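Local coordinates for protein putative alpha-galactosidase/melibiase (Bacteroides fragilis, PDB 4OGZ) that is a glycoside hydrolase of family 27 that probably releases terminal, non-reducing alpha-D-galactose from alpha-D-galactosides, at residues A[370-373]-A[374-378]. Residues are numbered along the deposited sequence; the frame is centred on the assembly and turned at random.
Sequences STLQ and ILLNK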
loop_
_atom_site.group_PDB
_atom_site.type_symbol
_atom_site.label_atom_id
_atom_site.label_comp_id
_atom_site.label_asym_id
_atom_site.label_seq_id
_atom_site.Cartn_x
_atom_site.Cartn_y
_atom_site.Cartn_z
ATOM N N SER A 370 -5.615 7.440 -18.571
ATOM C CA SER A 370 -6.172 6.120 -18.294
ATOM C C SER A 370 -5.549 5.532 -17.024
ATOM O O SER A 370 -6.268 4.994 -16.189
ATOM C CB SER A 370 -6.028 5.194 -19.499
ATOM O OG SER A 370 -4.687 5.066 -19.871
ATOM N N THR A 371 -4.241 5.690 -16.839
ATOM C CA THR A 371 -3.593 5.267 -15.593
ATOM C C THR A 371 -4.046 6.105 -14.390
ATOM O O THR A 371 -4.359 5.571 -13.309
ATOM C CB THR A 371 -2.071 5.374 -15.710
ATOM O OG1 THR A 371 -1.606 4.480 -16.728
ATOM C CG2 THR A 371 -1.397 5.033 -14.381
ATOM N N LEU A 372 -4.065 7.422 -14.573
ATOM C CA LEU A 372 -4.551 8.334 -13.525
ATOM C C LEU A 372 -5.991 8.045 -13.116
ATOM O O LEU A 372 -6.366 8.156 -11.953
ATOM C CB LEU A 372 -4.464 9.772 -14.012
ATOM C CG LEU A 372 -3.089 10.425 -14.104
ATOM C CD1 LEU A 372 -3.215 11.725 -14.903
ATOM C CD2 LEU A 372 -2.499 10.656 -12.717
ATOM N N GLN A 373 -6.795 7.677 -14.092
ATOM C CA GLN A 373 -8.178 7.334 -13.874
ATOM C C GLN A 373 -8.300 6.144 -12.944
ATOM O O GLN A 373 -9.337 5.962 -12.340
ATOM C CB GLN A 373 -8.855 6.951 -15.178
ATOM C CG GLN A 373 -10.348 6.687 -15.102
ATOM C CD GLN A 373 -11.176 7.946 -14.891
ATOM O OE1 GLN A 373 -10.694 9.068 -15.062
ATOM N NE2 GLN A 373 -12.442 7.761 -14.529
ATOM N N ILE A 374 -7.311 5.260 -12.946
ATOM C CA ILE A 374 -7.363 4.083 -12.082
ATOM C C ILE A 374 -6.781 4.419 -10.702
ATOM O O ILE A 374 -7.459 4.280 -9.685
ATOM C CB ILE A 374 -6.603 2.911 -12.715
ATOM C CG1 ILE A 374 -7.322 2.466 -14.015
ATOM C CG2 ILE A 374 -6.480 1.775 -11.720
ATOM C CD1 ILE A 374 -6.483 1.605 -14.937
ATOM N N LEU A 375 -5.541 4.903 -10.690
ATOM C CA LEU A 375 -4.802 5.110 -9.435
ATOM C C LEU A 375 -5.340 6.250 -8.561
ATOM O O LEU A 375 -5.004 6.330 -7.390
ATOM C CB LEU A 375 -3.336 5.399 -9.749
ATOM C CG LEU A 375 -2.550 4.258 -10.374
ATOM C CD1 LEU A 375 -1.110 4.705 -10.544
ATOM C CD2 LEU A 375 -2.591 2.985 -9.549
ATOM N N LEU A 376 -6.094 7.173 -9.157
ATOM C CA LEU A 376 -6.689 8.249 -8.406
ATOM C C LEU A 376 -8.186 8.003 -8.154
ATOM O O LEU A 376 -8.905 8.949 -7.934
ATOM C CB LEU A 376 -6.454 9.609 -9.111
ATOM C CG LEU A 376 -4.988 10.049 -9.331
ATOM C CD1 LEU A 376 -4.980 11.436 -9.957
ATOM C CD2 LEU A 376 -4.142 10.072 -8.072
ATOM N N ASN A 377 -8.659 6.759 -8.187
ATOM C CA ASN A 377 -10.061 6.498 -7.933
ATOM C C ASN A 377 -10.253 6.531 -6.426
ATOM O O ASN A 377 -9.909 5.576 -5.744
ATOM C CB ASN A 377 -10.540 5.156 -8.484
ATOM C CG ASN A 377 -12.044 4.964 -8.320
ATOM O OD1 ASN A 377 -12.599 5.191 -7.220
ATOM N ND2 ASN A 377 -12.707 4.479 -9.358
ATOM N N LYS A 378 -10.750 7.655 -5.953
ATOM C CA LYS A 378 -10.911 7.938 -4.524
ATOM C C LYS A 378 -11.802 6.926 -3.821
ATOM O O LYS A 378 -11.642 6.677 -2.599
ATOM C CB LYS A 378 -11.503 9.341 -4.427
ATOM C CG LYS A 378 -12.064 9.789 -3.101
ATOM C CD LYS A 378 -12.848 11.086 -3.333
ATOM C CE LYS A 378 -12.970 11.933 -2.079
ATOM N NZ LYS A 378 -12.618 13.364 -2.318
HETATM O O HOH W 1 -11.262 3.858 -11.829
#
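Two backbone N-H groups grip Thr-371 O. Leu-375 N reaches it at 3.0 Å with an N-H...O angle of 176°, an almost linear i to i+4 bond, whereas Ile-374 N, at the same separation from Thr-371 O, comes from above the carbonyl plane and bends to 137°. Ile-374 N also has a weak, long bond to Ser-370 O, so its hydrogen is shared between an i+4 and an i+3 acceptor as the helix nears its end. The last i+4 bond between the segments runs from Leu-376 N to Leu-372 O (3.0 Å), and Asn-377 N then falls back to Ile-374 O, three residues earlier. Leu-376 is the first residue to leave helical backbone angles. A water links the two sides of this break, donating to Gln-373 O at 2.9 Å and accepting from Asn-377 ND2.

Two pairs one turn apart, Leu-372 with Leu-376 and Thr-371 with Leu-375, lie side by side, pointing the same way. Leu-372 CD2 meets Leu-376 CD1 at 3.8 Å; both residues set CG anti to the carbonyl carbon, which keeps the two chains abreast. In Thr-371 the methyl, CG2, stands anti to the backbone N, which puts it beside Leu-375 CD1 at 3.9 Å. Ile-374 lays CG1 against Ser-370 O at 3.5 Å, and its side chain packs on Tyr-344, Gln-345 and Phe-348 of helix 341-353, while Leu-376 packs on Met-131 and Leu-134.

Asn-377 OD1 bonds to Leu-380 N, and its ND2 also reaches Val-445 O. This is a helix C-terminus passing directly into an Asn N-cap, a short joint between helices 369-375 and 378-384 within the alpha-galactosidase A region, after the last strand of the beta/alpha-barrel.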